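Local coordinates for protein fumarate reductase iron-sulfur subunit (Mycolicibacterium smegmatis, PDB 7D6V) that probably carries electrons from succinate oxidation through its three iron-sulfur clusters toward quinone, as the iron-sulfur subunit of a succinate dehydrogenase complex, at residues L92-V97 against E163-F168; S139-K144 against T220-I225; E179-P184 against K228-D233. All coordinates share one frame; numbering follows the deposited sequence.

How the interactions relate
Interaction 1 joins two loops, one from the 2Fe-2S domain and one from the dicluster domain, and it is light and only partly buried: a lysine leans on a backbone carbonyl. Interactions 2 and 3 lie about 11 Å apart between centres and share helix 219-235. Its early turns receive helix 133-142 in interaction 2, and further along it meets the end of helix 171-181 in interaction 3. Their chemistry differs: a neutral amide bound to a carboxylate beside an aromatic ring in the partly buried interaction 2, a salt bridge made by one carboxylate oxygen in the buried interaction 3. Ser139 OG and Glu179 O, 2.8 Å apart, probably hydrogen-bond the two together.

Interaction 1: residues L92-V97 against E163-F168; sequences LRTFPV and ENKENF
Lys165 reaches across from one loop to touch Thr94 on another, a sparse polar contact with a little aliphatic packing that spans the junction between the two halves of the subunit. Residues 92-97 run from strand 86-87 toward strand 97-99, in the 2Fe-2S domain. Residues 163-168 belong to the loop that joins helix 156-159 to helix 171-181 in the dicluster domain. The backbones stay well apart, with Thr94 CA 10.1 Å from Lys165 CA, and the lysine side chain fills that distance. Its CG sits anti to its own carbonyl carbon (chi1 -72°), and the chain then bends at chi2 and again at chi4, which brings the ammonium to the threonine backbone. Lys165 NZ gives Thr94 O a weak hydrogen bond of 3.4 Å. The carbon behind it takes part as well: Lys165 CE lies 3.7 Å from Thr94 O and 4.2 Å from Thr94 CG2, so methylene and methyl meet beside the polar pair. The stronger tie of the ammonium is a salt bridge to Glu162 OE1, earlier in the same loop, and the carbonyl of Thr94 is therefore a secondary partner. The threonine hydroxyl is turned to another task, since OG1 bonds to Asn153 O on helix 150-154. Arg93, next to it, hydrogen-bonds through NH2 to the carbonyl of Glu23 of the membrane anchor subunit, which places the junction against that neighbour. Only 93 Å² is buried between the loops. The arrangement belongs to the two-domain build of succinate dehydrogenase and fumarate reductase iron-sulfur subunits, in which a plant-type ferredoxin domain is set against a bacterial-type dicluster ferredoxin domain.

Interaction 2: residues S139-K144 against T220-I225; sequences SQEFRK and TDNALI. With F3S (Fe3-s4 cluster), chain G.
Asn222 gives its amide N-H to the carboxylate of Glu141, and beside that bond the Phe142 ring presses on Asn222 and Ala223. The bond from Asn222 ND2 to Glu141 OE2 is 2.8 Å long with an angle of 154° at the hydrogen. It arrives on the syn side of the oxygen, tilted out of the carboxylate plane; carboxylate and amide themselves stand nearly perpendicular, 82° apart. Glu141 reaches there with CG anti to the backbone N (chi1 -167°) and a bend at chi2. The rim of the phenyl ring meets the backbone: Phe142 CZ comes to 3.3 Å from Asn222 O, which lies at the ring edge near its plane. Aliphatic groups touch the ring as well, with Ala223 CB coming in obliquely, 3.8 Å from Phe142 CZ, and Phe142 CE1 3.9 Å from Asn222 CB.

Second-shell bonds hold the polar groups in place. Glu141 OE1 accepts from Lys218 N, and Asn222 OD1 is bound by Arg210 of the membrane anchor subunit, so both ends of the amide are engaged. The helix makes a wider pi-type turn through 220-224, closed by Ile225 N to Thr220 O. Its other side attends the 3Fe-4S cluster, where Leu224 CD1 lies 3.4 Å from S3 and Thr220 OG1 3.7 Å from S4. Helix 133-142 thus ends against the early turns of helix 219-235, while helix 171-181 packs beside both, touching Phe142 through Met175 and Leu224 through His174.

Interaction 3: residues E179-P184 against K228-D233; sequences ELDMHP and KERVAD
The guanidinium of Arg230 has the Met182 methyl over one face and an Asp181 oxygen at its edge. Met182 CE rides 3.9 Å above the plane, displaced toward the rim, and Asp181 OD2 lies near the plane beside NH1. This is a buried salt bridge between two helices of the dicluster half of the subunit: helix 171-181 is just ending as it meets helix 219-235. Carboxylate and guanidinium do not lie flat against each other in a two-pronged pair; their planes stand 68° apart and a single oxygen makes the bond. Arg230 NH1 approaches Asp181 OD2 from the anti side at 2.5 Å, a short value that should not be read closely at this resolution, and the angle at the hydrogen is a bent 132°.

The arginine chain, extended from CG to NE, spans the space between the helices and sets its guanidinium beside Asp181, and the two side chains run past each other in opposite directions. Asp181 CG is anti to the backbone N (chi1 -158°), which carries the acid toward it. Lys191 adds a long, weak ion pair to the same Asp181 OD2. Arg138, on helix 133-142, brings a like charge close to Arg230 NH2, which the nearby carboxylate probably helps to offset. Lys218 of the membrane anchor subunit bonds to Asp181 O, and Leu217 of that subunit packs on Arg230. Met182 runs on extended beyond CG, and it touches the arginine tip twice: Arg230 NH2 is 3.8 Å from Met182 CG and 4.0 Å from Met182 CE.

Interaction 1: residues L92-V97 against E163-F168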
loop_
_atom_site.group_PDB
_atom_site.type_symbol
_atom_site.label_atom_id
_atom_site.label_comp_id
_atom_site.label_asym_id
_atom_site.label_seq_id
_atom_site.Cartn_x
_atom_site.Cartn_y
_atom_site.Cartn_z
ATOM N N LEU B 92 1.305 -17.134 -7.411
ATOM C CA LEU B 92 2.293 -17.305 -6.357
ATOM C C LEU B 92 2.453 -18.783 -6.026
ATOM O O LEU B 92 1.468 -19.510 -5.881
ATOM C CB LEU B 92 1.877 -16.522 -5.115
ATOM C CG LEU B 92 1.621 -15.026 -5.291
ATOM C CD1 LEU B 92 1.258 -14.395 -3.966
ATOM C CD2 LEU B 92 2.835 -14.345 -5.883
ATOM N N ARG B 93 3.701 -19.228 -5.903
ATOM C CA ARG B 93 4.008 -20.641 -5.745
ATOM C C ARG B 93 4.193 -21.064 -4.296
ATOM O O ARG B 93 4.544 -22.218 -4.048
ATOM C CB ARG B 93 5.260 -21.001 -6.549
ATOM C CG ARG B 93 5.037 -21.047 -8.044
ATOM C CD ARG B 93 6.302 -21.437 -8.779
ATOM N NE ARG B 93 6.434 -22.883 -8.908
ATOM C CZ ARG B 93 7.499 -23.493 -9.413
ATOM N NH1 ARG B 93 8.528 -22.781 -9.839
ATOM N NH2 ARG B 93 7.534 -24.812 -9.496
ATOM N N THR B 94 3.979 -20.167 -3.336
ATOM C CA THR B 94 4.098 -20.508 -1.924
ATOM C C THR B 94 2.765 -20.860 -1.282
ATOM O O THR B 94 2.735 -21.620 -0.310
ATOM C CB THR B 94 4.742 -19.345 -1.157
ATOM O OG1 THR B 94 5.966 -18.980 -1.798
ATOM C CG2 THR B 94 5.043 -19.733 0.278
ATOM N N PHE B 95 1.666 -20.354 -1.814
ATOM C CA PHE B 95 0.353 -20.536 -1.229
ATOM C C PHE B 95 -0.487 -21.479 -2.076
ATOM O O PHE B 95 -0.218 -21.666 -3.267
ATOM C CB PHE B 95 -0.347 -19.179 -1.087
ATOM C CG PHE B 95 0.467 -18.166 -0.340
ATOM C CD1 PHE B 95 0.771 -18.356 0.994
ATOM C CD2 PHE B 95 0.952 -17.039 -0.975
ATOM C CE1 PHE B 95 1.530 -17.436 1.683
ATOM C CE2 PHE B 95 1.710 -16.114 -0.290
ATOM C CZ PHE B 95 1.999 -16.313 1.039
ATOM N N PRO B 96 -1.490 -22.129 -1.485
ATOM C CA PRO B 96 -2.350 -23.018 -2.272
ATOM C C PRO B 96 -3.080 -22.251 -3.361
ATOM O O PRO B 96 -3.531 -21.123 -3.159
ATOM C CB PRO B 96 -3.322 -23.587 -1.232
ATOM C CG PRO B 96 -2.665 -23.369 0.073
ATOM C CD PRO B 96 -1.868 -22.122 -0.063
ATOM N N VAL B 97 -3.200 -22.879 -4.520
ATOM C CA VAL B 97 -3.779 -22.239 -5.693
ATOM C C VAL B 97 -5.295 -22.381 -5.646
ATOM O O VAL B 97 -5.822 -23.479 -5.435
ATOM C CB VAL B 97 -3.194 -22.834 -6.986
ATOM C CG1 VAL B 97 -3.342 -24.346 -7.013
ATOM C CG2 VAL B 97 -3.848 -22.219 -8.203
ATOM N N GLU B 163 6.605 -27.778 5.963
ATOM C CA GLU B 163 6.568 -28.095 7.384
ATOM C C GLU B 163 6.918 -26.898 8.258
ATOM O O GLU B 163 6.599 -26.905 9.451
ATOM C CB GLU B 163 7.517 -29.254 7.685
ATOM C CG GLU B 163 8.990 -28.894 7.603
ATOM C CD GLU B 163 9.558 -29.059 6.207
ATOM O OE1 GLU B 163 10.737 -28.705 5.998
ATOM O OE2 GLU B 163 8.828 -29.544 5.320
ATOM N N ASN B 164 7.557 -25.879 7.698
ATOM C CA ASN B 164 7.955 -24.696 8.446
ATOM C C ASN B 164 6.864 -23.639 8.508
ATOM O O ASN B 164 7.075 -22.590 9.122
ATOM C CB ASN B 164 9.220 -24.090 7.833
ATOM C CG ASN B 164 10.466 -24.874 8.173
ATOM O OD1 ASN B 164 10.475 -25.669 9.110
ATOM N ND2 ASN B 164 11.528 -24.651 7.416
ATOM N N LYS B 165 5.709 -23.887 7.888
ATOM C CA LYS B 165 4.642 -22.891 7.874
ATOM C C LYS B 165 4.104 -22.630 9.274
ATOM O O LYS B 165 3.789 -21.487 9.621
ATOM C CB LYS B 165 3.518 -23.347 6.946
ATOM C CG LYS B 165 3.862 -23.278 5.472
ATOM C CD LYS B 165 3.358 -21.995 4.851
ATOM C CE LYS B 165 3.410 -22.060 3.335
ATOM N NZ LYS B 165 2.338 -22.918 2.771
ATOM N N GLU B 166 3.989 -23.674 10.092
ATOM C CA GLU B 166 3.442 -23.514 11.433
ATOM C C GLU B 166 4.447 -22.946 12.422
ATOM O O GLU B 166 4.045 -22.497 13.499
ATOM C CB GLU B 166 2.924 -24.854 11.953
ATOM C CG GLU B 166 3.977 -25.939 11.999
ATOM C CD GLU B 166 3.667 -27.002 13.029
ATOM O OE1 GLU B 166 2.497 -27.428 13.111
ATOM O OE2 GLU B 166 4.594 -27.410 13.761
ATOM N N ASN B 167 5.736 -22.953 12.091
ATOM C CA ASN B 167 6.763 -22.475 13.003
ATOM C C ASN B 167 7.281 -21.086 12.665
ATOM O O ASN B 167 7.890 -20.447 13.527
ATOM C CB ASN B 167 7.947 -23.450 13.025
ATOM C CG ASN B 167 7.550 -24.837 13.478
ATOM O OD1 ASN B 167 6.971 -25.009 14.548
ATOM N ND2 ASN B 167 7.864 -25.835 12.664
ATOM N N PHE B 168 7.061 -20.607 11.445
ATOM C CA PHE B 168 7.625 -19.351 10.973
ATOM C C PHE B 168 6.497 -18.425 10.548
ATOM O O PHE B 168 5.600 -18.835 9.806
ATOM C CB PHE B 168 8.586 -19.604 9.808
ATOM C CG PHE B 168 9.394 -18.408 9.407
ATOM C CD1 PHE B 168 10.228 -17.787 10.312
ATOM C CD2 PHE B 168 9.341 -17.923 8.114
ATOM C CE1 PHE B 168 10.982 -16.695 9.943
ATOM C CE2 PHE B 168 10.094 -16.833 7.740
ATOM C CZ PHE B 168 10.915 -16.218 8.655
#

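Interaction 2: residues S139-K144 against T220-I225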
loop_
_atom_site.group_PDB
_atom_site.type_symbol
_atom_site.label_atom_id
_atom_site.label_comp_id
_atom_site.label_asym_id
_atom_site.label_seq_id
_atom_site.Cartn_x
_atom_site.Cartn_y
_atom_site.Cartn_z
ATOM N N SER B 139 8.947 3.044 13.073
ATOM C CA SER B 139 7.708 2.300 12.895
ATOM C C SER B 139 6.892 2.831 11.727
ATOM O O SER B 139 6.179 2.061 11.073
ATOM C CB SER B 139 6.885 2.340 14.181
ATOM O OG SER B 139 7.477 1.531 15.178
ATOM N N GLN B 140 6.988 4.131 11.444
ATOM C CA GLN B 140 6.299 4.684 10.288
ATOM C C GLN B 140 6.829 4.091 8.996
ATOM O O GLN B 140 6.085 3.972 8.018
ATOM C CB GLN B 140 6.442 6.203 10.275
ATOM C CG GLN B 140 5.379 6.924 11.062
ATOM C CD GLN B 140 5.380 8.409 10.803
ATOM O OE1 GLN B 140 6.365 8.964 10.325
ATOM N NE2 GLN B 140 4.277 9.064 11.126
ATOM N N GLU B 141 8.114 3.730 8.964
ATOM C CA GLU B 141 8.640 3.052 7.781
ATOM C C GLU B 141 7.939 1.719 7.552
ATOM O O GLU B 141 7.585 1.377 6.419
ATOM C CB GLU B 141 10.144 2.838 7.899
ATOM C CG GLU B 141 10.773 2.439 6.576
ATOM C CD GLU B 141 11.944 1.497 6.740
ATOM O OE1 GLU B 141 12.374 0.903 5.731
ATOM O OE2 GLU B 141 12.439 1.356 7.877
ATOM N N PHE B 142 7.732 0.945 8.620
ATOM C CA PHE B 142 7.071 -0.346 8.477
ATOM C C PHE B 142 5.576 -0.209 8.240
ATOM O O PHE B 142 4.958 -1.140 7.716
ATOM C CB PHE B 142 7.315 -1.213 9.711
ATOM C CG PHE B 142 8.753 -1.302 10.116
ATOM C CD1 PHE B 142 9.749 -1.444 9.166
ATOM C CD2 PHE B 142 9.113 -1.250 11.449
ATOM C CE1 PHE B 142 11.070 -1.526 9.540
ATOM C CE2 PHE B 142 10.432 -1.333 11.827
ATOM C CZ PHE B 142 11.411 -1.470 10.874
ATOM N N ARG B 143 4.979 0.920 8.619
ATOM C CA ARG B 143 3.560 1.105 8.337
ATOM C C ARG B 143 3.277 1.396 6.869
ATOM O O ARG B 143 2.108 1.556 6.508
ATOM C CB ARG B 143 2.978 2.227 9.197
ATOM C CG ARG B 143 3.146 2.039 10.687
ATOM C CD ARG B 143 2.073 1.151 11.259
ATOM N NE ARG B 143 0.787 1.832 11.352
ATOM C CZ ARG B 143 -0.346 1.229 11.690
ATOM N NH1 ARG B 143 -0.349 -0.062 11.973
ATOM N NH2 ARG B 143 -1.475 1.917 11.746
ATOM N N LYS B 144 4.302 1.470 6.020
ATOM C CA LYS B 144 4.113 1.643 4.586
ATOM C C LYS B 144 3.660 0.369 3.892
ATOM O O LYS B 144 3.351 0.411 2.698
ATOM C CB LYS B 144 5.410 2.123 3.931
ATOM C CG LYS B 144 5.697 3.600 4.085
ATOM C CD LYS B 144 7.172 3.883 3.879
ATOM C CE LYS B 144 7.645 3.354 2.540
ATOM N NZ LYS B 144 9.056 2.883 2.591
ATOM N N THR B 220 15.040 -6.536 5.989
ATOM C CA THR B 220 16.092 -7.256 6.697
ATOM C C THR B 220 16.928 -6.318 7.560
ATOM O O THR B 220 17.198 -6.613 8.729
ATOM C CB THR B 220 16.976 -8.003 5.701
ATOM O OG1 THR B 220 16.148 -8.712 4.774
ATOM C CG2 THR B 220 17.867 -8.993 6.420
ATOM N N ASP B 221 17.336 -5.177 7.006
ATOM C CA ASP B 221 18.283 -4.314 7.703
ATOM C C ASP B 221 17.627 -3.516 8.823
ATOM O O ASP B 221 18.257 -3.269 9.857
ATOM C CB ASP B 221 18.961 -3.371 6.712
ATOM C CG ASP B 221 20.141 -4.011 6.011
ATOM O OD1 ASP B 221 20.391 -5.213 6.232
ATOM O OD2 ASP B 221 20.825 -3.310 5.237
ATOM N N ASN B 222 16.375 -3.098 8.646
ATOM C CA ASN B 222 15.727 -2.228 9.615
ATOM C C ASN B 222 14.811 -2.962 10.582
ATOM O O ASN B 222 14.499 -2.413 11.644
ATOM C CB ASN B 222 14.920 -1.141 8.895
ATOM C CG ASN B 222 15.790 -0.021 8.372
ATOM O OD1 ASN B 222 16.999 -0.010 8.581
ATOM N ND2 ASN B 222 15.178 0.927 7.681
ATOM N N ALA B 223 14.373 -4.173 10.254
ATOM C CA ALA B 223 13.456 -4.909 11.115
ATOM C C ALA B 223 14.031 -6.221 11.620
ATOM O O ALA B 223 14.034 -6.462 12.831
ATOM C CB ALA B 223 12.136 -5.168 10.375
ATOM N N LEU B 224 14.528 -7.079 10.731
ATOM C CA LEU B 224 14.864 -8.443 11.124
ATOM C C LEU B 224 16.169 -8.509 11.906
ATOM O O LEU B 224 16.237 -9.160 12.951
ATOM C CB LEU B 224 14.937 -9.334 9.889
ATOM C CG LEU B 224 13.695 -9.298 9.007
ATOM C CD1 LEU B 224 13.904 -10.178 7.814
ATOM C CD2 LEU B 224 12.465 -9.725 9.785
ATOM N N ILE B 225 17.224 -7.868 11.400
ATOM C CA ILE B 225 18.495 -7.848 12.125
ATOM C C ILE B 225 18.380 -7.120 13.461
ATOM O O ILE B 225 18.917 -7.625 14.460
ATOM C CB ILE B 225 19.609 -7.287 11.223
ATOM C CG1 ILE B 225 19.925 -8.273 10.101
ATOM C CG2 ILE B 225 20.864 -6.999 12.030
ATOM C CD1 ILE B 225 20.729 -7.685 8.978
HETATM FE FE1 F3S G . 12.818 -14.150 4.132
HETATM FE FE3 F3S G . 14.233 -11.873 4.298
HETATM FE FE4 F3S G . 14.616 -13.733 6.202
HETATM S S1 F3S G . 14.005 -13.194 2.519
HETATM S S2 F3S G . 14.260 -15.670 5.092
HETATM S S3 F3S G . 12.645 -12.589 5.806
HETATM S S4 F3S G . 16.179 -12.323 5.387
#

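Interaction 3: residues E179-P184 against K228-D233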
loop_
_atom_site.group_PDB
_atom_site.type_symbol
_atom_site.label_atom_id
_atom_site.label_comp_id
_atom_site.label_asym_id
_atom_site.label_seq_id
_atom_site.Cartn_x
_atom_site.Cartn_y
_atom_site.Cartn_z
ATOM N N GLU B 179 7.691 -3.396 14.262
ATOM C CA GLU B 179 6.939 -2.146 14.268
ATOM C C GLU B 179 6.263 -1.917 15.612
ATOM O O GLU B 179 6.236 -0.789 16.117
ATOM C CB GLU B 179 5.918 -2.163 13.129
ATOM C CG GLU B 179 5.208 -0.847 12.855
ATOM C CD GLU B 179 4.014 -0.620 13.757
ATOM O OE1 GLU B 179 3.402 -1.617 14.190
ATOM O OE2 GLU B 179 3.690 0.551 14.041
ATOM N N LEU B 180 5.707 -2.972 16.205
ATOM C CA LEU B 180 5.085 -2.828 17.518
ATOM C C LEU B 180 6.123 -2.673 18.622
ATOM O O LEU B 180 5.865 -1.997 19.623
ATOM C CB LEU B 180 4.177 -4.022 17.800
ATOM C CG LEU B 180 2.843 -4.010 17.058
ATOM C CD1 LEU B 180 2.159 -5.354 17.166
ATOM C CD2 LEU B 180 1.954 -2.911 17.597
ATOM N N ASP B 181 7.296 -3.286 18.457
ATOM C CA ASP B 181 8.357 -3.170 19.451
ATOM C C ASP B 181 8.974 -1.778 19.464
ATOM O O ASP B 181 9.380 -1.293 20.524
ATOM C CB ASP B 181 9.428 -4.226 19.180
ATOM C CG ASP B 181 10.265 -4.535 20.400
ATOM O OD1 ASP B 181 9.714 -5.062 21.385
ATOM O OD2 ASP B 181 11.483 -4.266 20.372
ATOM N N MET B 182 9.055 -1.125 18.309
ATOM C CA MET B 182 9.628 0.211 18.225
ATOM C C MET B 182 8.597 1.315 18.418
ATOM O O MET B 182 8.953 2.492 18.339
ATOM C CB MET B 182 10.343 0.393 16.884
ATOM C CG MET B 182 11.679 -0.320 16.801
ATOM S SD MET B 182 12.216 -0.606 15.109
ATOM C CE MET B 182 13.329 -1.984 15.344
ATOM N N HIS B 183 7.341 0.967 18.665
ATOM C CA HIS B 183 6.334 1.974 18.977
ATOM C C HIS B 183 6.664 2.625 20.314
ATOM O O HIS B 183 6.826 1.921 21.316
ATOM C CB HIS B 183 4.946 1.340 19.022
ATOM C CG HIS B 183 3.823 2.328 18.969
ATOM N ND1 HIS B 183 3.604 3.262 19.956
ATOM C CD2 HIS B 183 2.853 2.524 18.046
ATOM C CE1 HIS B 183 2.551 3.993 19.644
ATOM N NE2 HIS B 183 2.076 3.564 18.490
ATOM N N PRO B 184 6.780 3.954 20.372
ATOM C CA PRO B 184 7.179 4.603 21.632
ATOM C C PRO B 184 6.181 4.440 22.766
ATOM O O PRO B 184 6.568 4.593 23.929
ATOM C CB PRO B 184 7.335 6.076 21.233
ATOM C CG PRO B 184 6.589 6.219 19.955
ATOM C CD PRO B 184 6.690 4.911 19.258
ATOM N N LYS B 228 16.692 -9.538 15.781
ATOM C CA LYS B 228 17.605 -10.612 16.154
ATOM C C LYS B 228 18.598 -10.140 17.207
ATOM O O LYS B 228 18.930 -10.883 18.135
ATOM C CB LYS B 228 18.335 -11.137 14.920
ATOM C CG LYS B 228 17.503 -12.070 14.067
ATOM C CD LYS B 228 18.206 -12.407 12.771
ATOM C CE LYS B 228 17.424 -13.432 11.968
ATOM N NZ LYS B 228 17.714 -14.828 12.385
ATOM N N GLU B 229 19.074 -8.902 17.084
ATOM C CA GLU B 229 19.977 -8.354 18.091
ATOM C C GLU B 229 19.280 -8.184 19.437
ATOM O O GLU B 229 19.878 -8.435 20.488
ATOM C CB GLU B 229 20.553 -7.029 17.601
ATOM C CG GLU B 229 21.548 -7.179 16.467
ATOM C CD GLU B 229 22.810 -7.905 16.892
ATOM O OE1 GLU B 229 23.545 -7.380 17.753
ATOM O OE2 GLU B 229 23.068 -9.007 16.368
ATOM N N ARG B 230 18.015 -7.760 19.431
ATOM C CA ARG B 230 17.266 -7.651 20.684
ATOM C C ARG B 230 17.008 -9.022 21.305
ATOM O O ARG B 230 17.091 -9.191 22.531
ATOM C CB ARG B 230 15.960 -6.903 20.436
ATOM C CG ARG B 230 16.185 -5.489 19.942
ATOM C CD ARG B 230 14.905 -4.768 19.589
ATOM N NE ARG B 230 15.188 -3.402 19.163
ATOM C CZ ARG B 230 14.397 -2.361 19.393
ATOM N NH1 ARG B 230 13.257 -2.519 20.046
ATOM N NH2 ARG B 230 14.746 -1.157 18.968
ATOM N N VAL B 231 16.700 -10.020 20.476
ATOM C CA VAL B 231 16.528 -11.377 20.979
ATOM C C VAL B 231 17.834 -11.890 21.572
ATOM O O VAL B 231 17.836 -12.589 22.589
ATOM C CB VAL B 231 16.004 -12.300 19.862
ATOM C CG1 VAL B 231 16.102 -13.755 20.279
ATOM C CG2 VAL B 231 14.572 -11.948 19.520
ATOM N N ALA B 232 18.963 -11.554 20.945
ATOM C CA ALA B 232 20.257 -11.938 21.498
ATOM C C ALA B 232 20.525 -11.231 22.820
ATOM O O ALA B 232 21.128 -11.812 23.727
ATOM C CB ALA B 232 21.365 -11.641 20.493
ATOM N N ASP B 233 20.103 -9.970 22.936
ATOM C CA ASP B 233 20.128 -9.286 24.225
ATOM C C ASP B 233 19.413 -10.110 25.283
ATOM O O ASP B 233 19.927 -10.323 26.385
ATOM C CB ASP B 233 19.457 -7.918 24.118
ATOM C CG ASP B 233 20.376 -6.848 23.602
ATOM O OD1 ASP B 233 21.586 -7.104 23.453
ATOM O OD2 ASP B 233 19.874 -5.735 23.359
#